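Local coordinates for anastral spindle 2, SAS 4 (Drosophila melanogaster, PDB 4BY2), which probably serves as a tubulin-binding adaptor in centriole assembly, its C-terminal TCP domain here fused to the proline-rich motif of Ana2 that it binds, at residues I69-A72 with K76-W79; T123-Y128 with E133-P138; K190-N193 with K199-H202. One frame throughout, in Å; residues are numbered along the deposited sequence.

Contact 1: residues I69-A72 with K76-W79; sequences ITNA and KDIW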
ATOM      1  N   ILE A  69     -10.439 -21.824  21.234  1.00 82.17           N
ATOM      2  CA  ILE A  69     -10.410 -21.491  22.661  1.00 81.89           C
ATOM      3  C   ILE A  69     -11.007 -20.090  22.898  1.00 85.38           C
ATOM      4  O   ILE A  69     -10.548 -19.109  22.312  1.00 84.92           O
ATOM      5  CB  ILE A  69      -9.013 -21.711  23.341  1.00 85.01           C
ATOM      6  CG1 ILE A  69      -9.021 -21.292  24.831  1.00 85.47           C
ATOM      7  CG2 ILE A  69      -7.851 -21.068  22.577  1.00 85.85           C
ATOM      8  CD1 ILE A  69      -8.015 -22.020  25.718  1.00 94.36           C
ATOM      9  N   THR A  70     -12.058 -20.026  23.738  1.00 81.62           N
ATOM     10  CA  THR A  70     -12.763 -18.801  24.122  1.00 81.11           C
ATOM     11  C   THR A  70     -12.304 -18.409  25.536  1.00 84.96           C
ATOM     12  O   THR A  70     -12.552 -19.151  26.487  1.00 84.50           O
ATOM     13  CB  THR A  70     -14.292 -19.001  24.011  1.00 86.87           C
ATOM     14  OG1 THR A  70     -14.611 -19.530  22.724  1.00 86.22           O
ATOM     15  CG2 THR A  70     -15.077 -17.714  24.248  1.00 84.91           C
ATOM     16  N   ASN A  71     -11.617 -17.255  25.663  1.00 81.62           N
ATOM     17  CA  ASN A  71     -11.100 -16.732  26.935  1.00 81.41           C
ATOM     18  C   ASN A  71     -12.214 -16.227  27.869  1.00 84.84           C
ATOM     19  O   ASN A  71     -13.367 -16.092  27.445  1.00 84.21           O
ATOM     20  CB  ASN A  71     -10.051 -15.634  26.692  1.00 82.08           C
ATOM     21  CG  ASN A  71      -8.799 -16.108  25.994  1.00102.28           C
ATOM     22  OD1 ASN A  71      -8.833 -16.622  24.871  1.00 95.67           O
ATOM     23  ND2 ASN A  71      -7.656 -15.905  26.630  1.00 93.46           N
ATOM     24  N   ALA A  72     -11.854 -15.955  29.144  1.00 81.17           N
ATOM     25  CA  ALA A  72     -12.757 -15.469  30.195  1.00 80.87           C
ATOM     26  C   ALA A  72     -13.450 -14.143  29.847  1.00 83.80           C
ATOM     27  O   ALA A  72     -14.650 -14.000  30.099  1.00 83.56           O
ATOM     28  CB  ALA A  72     -12.004 -15.340  31.511  1.00 81.66           C
ATOM     29  N   LYS A  76     -11.584 -14.656  21.551  1.00 71.44           N
ATOM     30  CA  LYS A  76     -11.353 -16.000  21.018  1.00 70.94           C
ATOM     31  C   LYS A  76     -10.006 -16.155  20.324  1.00 74.76           C
ATOM     32  O   LYS A  76      -9.510 -15.211  19.711  1.00 74.80           O
ATOM     33  CB  LYS A  76     -12.494 -16.416  20.070  1.00 72.96           C
ATOM     34  CG  LYS A  76     -13.799 -16.729  20.789  1.00 84.59           C
ATOM     35  CD  LYS A  76     -14.905 -17.115  19.826  1.00 93.42           C
ATOM     36  CE  LYS A  76     -16.191 -17.415  20.556  1.00104.12           C
ATOM     37  NZ  LYS A  76     -17.268 -17.853  19.629  1.00112.55           N
ATOM     38  N   ASP A  77      -9.420 -17.357  20.430  1.00 70.72           N
ATOM     39  CA  ASP A  77      -8.169 -17.746  19.782  1.00 70.26           C
ATOM     40  C   ASP A  77      -8.441 -19.070  19.064  1.00 73.23           C
ATOM     41  O   ASP A  77      -8.842 -20.043  19.704  1.00 72.76           O
ATOM     42  CB  ASP A  77      -7.018 -17.892  20.802  1.00 72.16           C
ATOM     43  CG  ASP A  77      -6.742 -16.680  21.678  1.00 83.37           C
ATOM     44  OD1 ASP A  77      -6.943 -15.539  21.202  1.00 89.88           O
ATOM     45  OD2 ASP A  77      -6.297 -16.872  22.831  1.00 84.02           O
ATOM     46  N   ILE A  78      -8.304 -19.087  17.731  1.00 69.16           N
ATOM     47  CA  ILE A  78      -8.564 -20.280  16.924  1.00 68.70           C
ATOM     48  C   ILE A  78      -7.268 -20.838  16.350  1.00 72.50           C
ATOM     49  O   ILE A  78      -6.575 -20.150  15.598  1.00 71.89           O
ATOM     50  CB  ILE A  78      -9.658 -20.079  15.829  1.00 71.60           C
ATOM     51  CG1 ILE A  78     -10.858 -19.248  16.347  1.00 71.87           C
ATOM     52  CG2 ILE A  78     -10.116 -21.436  15.266  1.00 72.27           C
ATOM     53  CD1 ILE A  78     -11.714 -18.590  15.260  1.00 79.24           C
ATOM     54  N   TRP A  79      -6.949 -22.089  16.710  1.00 69.14           N
ATOM     55  CA  TRP A  79      -5.770 -22.797  16.220  1.00 68.84           C
ATOM     56  C   TRP A  79      -6.199 -23.692  15.067  1.00 71.69           C
ATOM     57  O   TRP A  79      -7.065 -24.555  15.238  1.00 71.19           O
ATOM     58  CB  TRP A  79      -5.111 -23.612  17.336  1.00 67.71           C
ATOM     59  CG  TRP A  79      -4.570 -22.780  18.457  1.00 68.80           C
ATOM     60  CD1 TRP A  79      -5.245 -22.361  19.566  1.00 71.72           C
ATOM     61  CD2 TRP A  79      -3.225 -22.306  18.600  1.00 68.75           C
ATOM     62  NE1 TRP A  79      -4.405 -21.648  20.389  1.00 71.23           N
ATOM     63  CE2 TRP A  79      -3.155 -21.608  19.827  1.00 72.64           C
ATOM     64  CE3 TRP A  79      -2.066 -22.405  17.810  1.00 70.12           C
ATOM     65  CZ2 TRP A  79      -1.979 -20.995  20.274  1.00 71.99           C
ATOM     66  CZ3 TRP A  79      -0.900 -21.802  18.256  1.00 71.66           C
ATOM     67  CH2 TRP A  79      -0.862 -21.108  19.474  1.00 72.31           C
TER

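Contact 2: residues T123-Y128 with E133-P138; sequences TWHTSY and EILEFP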
ATOM      1  N   THR A 123       7.391  -6.176   4.425  1.00 44.38           N
ATOM      2  CA  THR A 123       6.494  -5.226   3.764  1.00 43.90           C
ATOM      3  C   THR A 123       5.114  -5.190   4.413  1.00 47.74           C
ATOM      4  O   THR A 123       4.590  -6.226   4.819  1.00 47.82           O
ATOM      5  CB  THR A 123       6.425  -5.564   2.255  1.00 50.62           C
ATOM      6  OG1 THR A 123       7.751  -5.719   1.742  1.00 48.97           O
ATOM      7  CG2 THR A 123       5.671  -4.518   1.427  1.00 48.57           C
ATOM      8  N   TRP A 124       4.519  -3.991   4.479  1.00 43.65           N
ATOM      9  CA  TRP A 124       3.182  -3.753   5.008  1.00 43.08           C
ATOM     10  C   TRP A 124       2.226  -3.346   3.883  1.00 46.90           C
ATOM     11  O   TRP A 124       2.617  -2.596   2.988  1.00 46.22           O
ATOM     12  CB  TRP A 124       3.229  -2.644   6.066  1.00 41.83           C
ATOM     13  CG  TRP A 124       3.650  -3.109   7.426  1.00 42.67           C
ATOM     14  CD1 TRP A 124       4.879  -2.963   8.002  1.00 45.52           C
ATOM     15  CD2 TRP A 124       2.835  -3.794   8.383  1.00 42.43           C
ATOM     16  NE1 TRP A 124       4.877  -3.514   9.263  1.00 44.87           N
ATOM     17  CE2 TRP A 124       3.631  -4.023   9.527  1.00 46.24           C
ATOM     18  CE3 TRP A 124       1.501  -4.241   8.385  1.00 43.71           C
ATOM     19  CZ2 TRP A 124       3.145  -4.694  10.656  1.00 45.63           C
ATOM     20  CZ3 TRP A 124       1.018  -4.895   9.508  1.00 45.29           C
ATOM     21  CH2 TRP A 124       1.836  -5.120  10.626  1.00 45.89           C
ATOM     22  N   HIS A 125       0.973  -3.823   3.937  1.00 44.07           N
ATOM     23  CA  HIS A 125      -0.066  -3.462   2.971  1.00 44.52           C
ATOM     24  C   HIS A 125      -1.354  -3.094   3.713  1.00 49.32           C
ATOM     25  O   HIS A 125      -1.957  -3.951   4.363  1.00 48.45           O
ATOM     26  CB  HIS A 125      -0.298  -4.569   1.927  1.00 45.50           C
ATOM     27  CG  HIS A 125      -1.359  -4.242   0.918  1.00 49.34           C
ATOM     28  ND1 HIS A 125      -1.073  -3.516  -0.222  1.00 51.42           N
ATOM     29  CD2 HIS A 125      -2.672  -4.569   0.906  1.00 51.48           C
ATOM     30  CE1 HIS A 125      -2.214  -3.418  -0.885  1.00 50.95           C
ATOM     31  NE2 HIS A 125      -3.205  -4.035  -0.246  1.00 51.27           N
ATOM     32  N   THR A 126      -1.759  -1.811   3.633  1.00 46.66           N
ATOM     33  CA  THR A 126      -2.967  -1.326   4.297  1.00 46.69           C
ATOM     34  C   THR A 126      -4.073  -1.023   3.295  1.00 51.16           C
ATOM     35  O   THR A 126      -3.859  -0.269   2.349  1.00 50.54           O
ATOM     36  CB  THR A 126      -2.655  -0.140   5.226  1.00 55.82           C
ATOM     37  OG1 THR A 126      -1.505  -0.445   6.014  1.00 58.46           O
ATOM     38  CG2 THR A 126      -3.823   0.208   6.146  1.00 53.51           C
ATOM     39  N   SER A 127      -5.247  -1.627   3.505  1.00 48.81           N
ATOM     40  CA  SER A 127      -6.445  -1.413   2.697  1.00 49.26           C
ATOM     41  C   SER A 127      -7.396  -0.525   3.502  1.00 54.26           C
ATOM     42  O   SER A 127      -7.500  -0.680   4.721  1.00 53.91           O
ATOM     43  CB  SER A 127      -7.126  -2.737   2.368  1.00 53.15           C
ATOM     44  OG  SER A 127      -6.335  -3.544   1.512  1.00 63.49           O
ATOM     45  N   TYR A 128      -8.069   0.412   2.825  1.00 51.21           N
ATOM     46  CA  TYR A 128      -9.018   1.333   3.445  1.00 51.25           C
ATOM     47  C   TYR A 128     -10.409   1.148   2.836  1.00 58.07           C
ATOM     48  O   TYR A 128     -10.531   0.635   1.720  1.00 57.41           O
ATOM     49  CB  TYR A 128      -8.533   2.791   3.316  1.00 51.42           C
ATOM     50  CG  TYR A 128      -7.234   3.069   4.044  1.00 51.71           C
ATOM     51  CD1 TYR A 128      -6.007   2.913   3.406  1.00 52.26           C
ATOM     52  CD2 TYR A 128      -7.232   3.505   5.365  1.00 53.20           C
ATOM     53  CE1 TYR A 128      -4.808   3.155   4.074  1.00 53.12           C
ATOM     54  CE2 TYR A 128      -6.039   3.752   6.045  1.00 53.39           C
ATOM     55  CZ  TYR A 128      -4.828   3.582   5.392  1.00 60.50           C
ATOM     56  OH  TYR A 128      -3.645   3.820   6.053  1.00 61.94           O
ATOM     57  N   GLU A 133      -5.215   1.722  -1.154  1.00 50.90           N
ATOM     58  CA  GLU A 133      -4.274   0.671  -0.783  1.00 50.32           C
ATOM     59  C   GLU A 133      -2.881   1.278  -0.671  1.00 52.24           C
ATOM     60  O   GLU A 133      -2.401   1.912  -1.613  1.00 51.96           O
ATOM     61  CB  GLU A 133      -4.306  -0.487  -1.792  1.00 51.84           C
ATOM     62  CG  GLU A 133      -5.373  -1.520  -1.477  1.00 64.63           C
ATOM     63  CD  GLU A 133      -5.821  -2.377  -2.646  1.00 92.12           C
ATOM     64  OE1 GLU A 133      -4.950  -2.941  -3.349  1.00 94.24           O
ATOM     65  OE2 GLU A 133      -7.052  -2.505  -2.843  1.00 86.96           O
ATOM     66  N   ILE A 134      -2.257   1.122   0.501  1.00 47.36           N
ATOM     67  CA  ILE A 134      -0.931   1.658   0.789  1.00 46.40           C
ATOM     68  C   ILE A 134       0.077   0.536   1.042  1.00 49.48           C
ATOM     69  O   ILE A 134      -0.123  -0.284   1.941  1.00 48.86           O
ATOM     70  CB  ILE A 134      -0.972   2.714   1.938  1.00 49.12           C
ATOM     71  CG1 ILE A 134      -1.771   3.967   1.518  1.00 49.50           C
ATOM     72  CG2 ILE A 134       0.440   3.088   2.414  1.00 49.44           C
ATOM     73  CD1 ILE A 134      -1.996   5.017   2.624  1.00 58.88           C
ATOM     74  N   LEU A 135       1.167   0.523   0.255  1.00 45.64           N
ATOM     75  CA  LEU A 135       2.272  -0.424   0.378  1.00 45.32           C
ATOM     76  C   LEU A 135       3.459   0.264   1.043  1.00 49.92           C
ATOM     77  O   LEU A 135       3.813   1.366   0.641  1.00 50.45           O
ATOM     78  CB  LEU A 135       2.684  -0.951  -0.998  1.00 45.27           C
ATOM     79  CG  LEU A 135       1.934  -2.171  -1.500  1.00 50.23           C
ATOM     80  CD1 LEU A 135       2.177  -2.373  -2.987  1.00 50.49           C
ATOM     81  CD2 LEU A 135       2.339  -3.421  -0.723  1.00 52.82           C
ATOM     82  N   GLU A 136       4.058  -0.364   2.064  1.00 46.41           N
ATOM     83  CA  GLU A 136       5.199   0.204   2.790  1.00 46.46           C
ATOM     84  C   GLU A 136       6.388  -0.756   2.725  1.00 49.97           C
ATOM     85  O   GLU A 136       6.358  -1.820   3.347  1.00 49.88           O
ATOM     86  CB  GLU A 136       4.828   0.530   4.255  1.00 48.03           C
ATOM     87  CG  GLU A 136       3.753   1.595   4.413  1.00 60.48           C
ATOM     88  CD  GLU A 136       2.654   1.253   5.401  1.00 83.52           C
ATOM     89  OE1 GLU A 136       1.746   0.468   5.039  1.00 74.27           O
ATOM     90  OE2 GLU A 136       2.690   1.786   6.534  1.00 80.25           O
ATOM     91  N   PHE A 137       7.420  -0.378   1.957  1.00 45.60           N
ATOM     92  CA  PHE A 137       8.637  -1.167   1.760  1.00 45.04           C
ATOM     93  C   PHE A 137       9.729  -0.829   2.797  1.00 50.16           C
ATOM     94  O   PHE A 137       9.713   0.286   3.323  1.00 50.19           O
ATOM     95  CB  PHE A 137       9.132  -1.034   0.307  1.00 46.33           C
ATOM     96  CG  PHE A 137       8.184  -1.655  -0.694  1.00 47.04           C
ATOM     97  CD1 PHE A 137       8.199  -3.025  -0.936  1.00 49.62           C
ATOM     98  CD2 PHE A 137       7.253  -0.875  -1.370  1.00 48.59           C
ATOM     99  CE1 PHE A 137       7.303  -3.602  -1.844  1.00 50.27           C
ATOM    100  CE2 PHE A 137       6.360  -1.452  -2.280  1.00 51.27           C
ATOM    101  CZ  PHE A 137       6.388  -2.813  -2.506  1.00 49.27           C
ATOM    102  N   PRO A 138      10.666  -1.764   3.126  1.00 47.31           N
ATOM    103  CA  PRO A 138      11.678  -1.473   4.169  1.00 47.27           C
ATOM    104  C   PRO A 138      12.593  -0.264   3.953  1.00 51.72           C
ATOM    105  O   PRO A 138      13.132   0.252   4.932  1.00 52.39           O
ATOM    106  CB  PRO A 138      12.502  -2.763   4.240  1.00 48.91           C
ATOM    107  CG  PRO A 138      11.638  -3.809   3.668  1.00 53.08           C
ATOM    108  CD  PRO A 138      10.801  -3.149   2.629  1.00 48.66           C
TER

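Contact 3: residues K190-N193 with K199-H202; sequences KILN and KEIH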
ATOM      1  N   LYS A 190       7.250  17.918 -22.678  1.00 83.19           N
ATOM      2  CA  LYS A 190       7.535  18.028 -21.243  1.00 82.50           C
ATOM      3  C   LYS A 190       7.268  19.445 -20.725  1.00 85.74           C
ATOM      4  O   LYS A 190       7.566  20.420 -21.417  1.00 85.19           O
ATOM      5  CB  LYS A 190       8.993  17.632 -20.927  1.00 84.72           C
ATOM      6  CG  LYS A 190       9.360  16.173 -21.194  1.00 97.33           C
ATOM      7  CD  LYS A 190      10.871  15.977 -21.129  1.00106.88           C
ATOM      8  CE  LYS A 190      11.339  14.737 -21.851  1.00116.78           C
ATOM      9  NZ  LYS A 190      11.498  13.581 -20.932  1.00125.01           N
ATOM     10  N   ILE A 191       6.711  19.549 -19.501  1.00 81.87           N
ATOM     11  CA  ILE A 191       6.432  20.818 -18.819  1.00 81.40           C
ATOM     12  C   ILE A 191       7.177  20.785 -17.484  1.00 85.04           C
ATOM     13  O   ILE A 191       6.812  20.014 -16.597  1.00 84.89           O
ATOM     14  CB  ILE A 191       4.903  21.106 -18.649  1.00 84.38           C
ATOM     15  CG1 ILE A 191       4.107  21.001 -19.990  1.00 84.82           C
ATOM     16  CG2 ILE A 191       4.649  22.449 -17.941  1.00 84.88           C
ATOM     17  CD1 ILE A 191       4.483  21.980 -21.175  1.00 91.95           C
ATOM     18  N   LEU A 192       8.236  21.592 -17.354  1.00 81.38           N
ATOM     19  CA  LEU A 192       9.045  21.635 -16.139  1.00 81.20           C
ATOM     20  C   LEU A 192       8.805  22.920 -15.338  1.00 85.81           C
ATOM     21  O   LEU A 192       9.202  24.008 -15.764  1.00 85.47           O
ATOM     22  CB  LEU A 192      10.535  21.426 -16.479  1.00 81.16           C
ATOM     23  CG  LEU A 192      11.524  21.290 -15.319  1.00 85.82           C
ATOM     24  CD1 LEU A 192      11.414  19.932 -14.652  1.00 85.99           C
ATOM     25  CD2 LEU A 192      12.942  21.483 -15.807  1.00 88.30           C
ATOM     26  N   ASN A 193       8.138  22.782 -14.178  1.00 82.76           N
ATOM     27  CA  ASN A 193       7.828  23.888 -13.272  1.00 82.68           C
ATOM     28  C   ASN A 193       8.875  23.951 -12.155  1.00 87.06           C
ATOM     29  O   ASN A 193       8.803  23.196 -11.182  1.00 86.54           O
ATOM     30  CB  ASN A 193       6.404  23.761 -12.711  1.00 82.92           C
ATOM     31  CG  ASN A 193       5.318  23.778 -13.761  1.00102.74           C
ATOM     32  OD1 ASN A 193       4.991  24.820 -14.337  1.00 95.61           O
ATOM     33  ND2 ASN A 193       4.718  22.623 -14.013  1.00 94.36           N
ATOM     34  N   LYS A 199       9.228  28.318 -15.945  1.00 82.24           N
ATOM     35  CA  LYS A 199       8.384  27.327 -16.610  1.00 81.65           C
ATOM     36  C   LYS A 199       9.012  26.918 -17.948  1.00 84.86           C
ATOM     37  O   LYS A 199       9.062  27.723 -18.883  1.00 84.32           O
ATOM     38  CB  LYS A 199       6.946  27.851 -16.789  1.00 83.91           C
ATOM     39  CG  LYS A 199       5.914  26.748 -17.004  1.00 96.90           C
ATOM     40  CD  LYS A 199       4.544  27.315 -17.349  1.00106.05           C
ATOM     41  CE  LYS A 199       3.479  26.249 -17.445  1.00115.54           C
ATOM     42  NZ  LYS A 199       3.017  25.798 -16.105  1.00124.29           N
ATOM     43  N   GLU A 200       9.514  25.671 -18.019  1.00 80.92           N
ATOM     44  CA  GLU A 200      10.155  25.107 -19.207  1.00 80.39           C
ATOM     45  C   GLU A 200       9.170  24.299 -20.047  1.00 83.96           C
ATOM     46  O   GLU A 200       8.627  23.298 -19.573  1.00 83.82           O
ATOM     47  CB  GLU A 200      11.365  24.244 -18.815  1.00 81.65           C
ATOM     48  CG  GLU A 200      12.694  24.956 -18.949  1.00 91.02           C
ATOM     49  CD  GLU A 200      13.865  24.250 -18.296  1.00109.14           C
ATOM     50  OE1 GLU A 200      14.304  23.204 -18.826  1.00103.03           O
ATOM     51  OE2 GLU A 200      14.349  24.750 -17.256  1.00 99.52           O
ATOM     52  N   ILE A 201       8.938  24.738 -21.294  1.00 79.93           N
ATOM     53  CA  ILE A 201       8.046  24.059 -22.232  1.00 79.49           C
ATOM     54  C   ILE A 201       8.908  23.382 -23.304  1.00 82.72           C
ATOM     55  O   ILE A 201       9.464  24.054 -24.178  1.00 82.34           O
ATOM     56  CB  ILE A 201       6.938  24.998 -22.809  1.00 82.65           C
ATOM     57  CG1 ILE A 201       6.078  25.623 -21.685  1.00 83.21           C
ATOM     58  CG2 ILE A 201       6.046  24.273 -23.825  1.00 83.25           C
ATOM     59  CD1 ILE A 201       6.379  27.100 -21.397  1.00 91.01           C
ATOM     60  N   HIS A 202       9.049  22.051 -23.193  1.00 78.77           N
ATOM     61  CA  HIS A 202       9.838  21.224 -24.107  1.00 78.27           C
ATOM     62  C   HIS A 202       8.919  20.660 -25.188  1.00 82.10           C
ATOM     63  O   HIS A 202       7.920  20.014 -24.865  1.00 81.69           O
ATOM     64  CB  HIS A 202      10.537  20.083 -23.343  1.00 78.87           C
ATOM     65  CG  HIS A 202      11.508  20.529 -22.291  1.00 82.14           C
ATOM     66  ND1 HIS A 202      12.838  20.153 -22.337  1.00 83.86           N
ATOM     67  CD2 HIS A 202      11.304  21.267 -21.174  1.00 83.80           C
ATOM     68  CE1 HIS A 202      13.400  20.684 -21.263  1.00 83.22           C
ATOM     69  NE2 HIS A 202      12.518  21.371 -20.538  1.00 83.54           N
TER

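Contact 1: residues I69-A72 with K76-W79
I69 and D77 face each other across two short strands of the Sas-4 part of the fusion, and their backbones supply both hydrogen bonds of the contact. D77 N reaches I69 O at 2.8 Å in a nearly straight bond (168°), whereas the return bond, from I69 N to D77 O, is equally long but markedly bent at 136°. The next pair, T70 with K76, is a non-hydrogen-bonded one; here the CA atom of K76 approaches I69 O at 3.5 Å as a CA-H...O contact.

Side-chain packing is found on both faces. On the face of T70 and K76 the two side chains run alongside each other in the same direction. The extended lysine chain passes the fork of the threonine in van der Waals contact, with K76 CE 3.4 Å from T70 OG1 and K76 CG 3.8 Å from T70 CG2. On the other face, I69 sets CG1 anti to the backbone N (chi1 178°), which sends its ethyl arm off and turns the CG2 methyl inward. I69 CG2 lies 3.7 Å from D77 CB and, at the edge of the W79 indole, 4.1 Å from W79 NE1.

Charge enters from just outside. The ammonium group of K76 forms a salt bridge with E68, one strand position before I69, so the lysine spans the strand pair diagonally, while W79 has a cation-pi contact with R67. Strand 85-88 pairs with the far side of 76-79, I78 bonding through its backbone to K86. This is an antiparallel beta hairpin, placed as the outermost one at the N-terminal end of the extended TCP sheet.

Contact 2: residues T123-Y128 with E133-P138
W124 and E136, then T126 and I134, form two hydrogen-bonded antiparallel pairs, and all four of their backbone bonds are close to straight. The longest is W124 N to E136 O at 3.1 Å; T126 N to I134 O measures 2.8 Å. Between and beside these rungs, side chains meet on both faces.

H125 carries the face it shares with L135 and E133. With CG anti to the backbone N (chi1 180°), its imidazole swings across to the partner strand. L135 then abuts the ring at its edge, L135 CD2 lying 3.4 Å from H125 ND1, while the far end of the ring rests against E133, with E133 CG 3.5 Å from H125 NE2. The E133 carboxylate is turned 68° from the imidazole plane. With an alanine here, L135 and E133 would probably lose the flat group that bridges them, and a gap would open between the two. At one end of the contact T123 lays its CG2 methyl over a face of the F137 ring, 4.1 Å from the centroid, a CH-pi contact; at the other, Y128 CE1 touches I134 CD1 at 3.7 Å.

Outside this shell, T123 OG1 is held by a hydrogen bond to T121 O, W124 meets the ring of Y117, and strands 113-118 and 142-145 pair with the outer edges. R15 and P18, from the Ana2 part of the engineered fusion, touch H125 and L135. A beta hairpin with neighbouring strands on either side, this is a central unit of the extended antiparallel sheet of the TCP domain.

Contact 3: residues K190-N193 with K199-H202
The last hairpin of the modelled Sas-4 part joins K190-N193 to K199-H202, with K190 against H202 and L192 against E200 as its hydrogen-bonded antiparallel pairs. The bonds are nearly straight: E200 N reaches L192 O at 2.8 Å and 176°, while K190 N to H202 O is somewhat longer at 3.1 Å.

On the face of I191 and N193, the polar tie is a single bond from K199 NZ to N193 OD1, 2.8 Å long. The ammonium lies in the plane of the amide carbonyl, on a lone pair of the oxygen. The two side chains run the same way, and it is the bend at the end of the lysine chain (chi4 78°) that turns NZ in to the amide. Beside them I191 touches K199 CE with its CG2 methyl, and its CD1 lies 3.8 Å from I201 CG2, the two isoleucines side by side.

Strand 199-202 is the outermost of the extended antiparallel TCP sheet at this end of the chain, so the hairpin has another strand, 181-185, on one flank only within the chain. There I191 and N193 bond through their backbones to V183 and H181.

Across the opposite face, L192 lies alongside E200, its CD2 methyl 3.7 Å from E200 OE1. The same oxygen accepts a hydrogen bond from H202 NE2, two residues along the strand, at 3.1 Å; it is met on the anti side, 22° out of the carboxylate plane, and the bond helps fix the rotation of both groups. K190 adds its CB, 3.8 Å from H202 CB, and carries its ammonium group off to the side chain of Q184.

In the fold
From the N terminus, the Ana2 part of the fusion comes first, and all three contacts follow in the Sas-4 part. Contact 1 closes the loop of residues 71-75 between strands 67-70 and 76-79, contact 2 the short loop between 123-128 and 133-136, and contact 3 a five-residue one between 190-193 and 199-202. Each is complete before the next begins; none nests in or crosses another. Their centres lie nearly in a line, contact 2 about 29 Å from contact 1 and 33 Å from contact 3, with 61 Å between the outer two. Successive antiparallel strand pairing links them, and contacts 1 and 3 lie on opposite sides of the chain's centre, near which contact 2 sits.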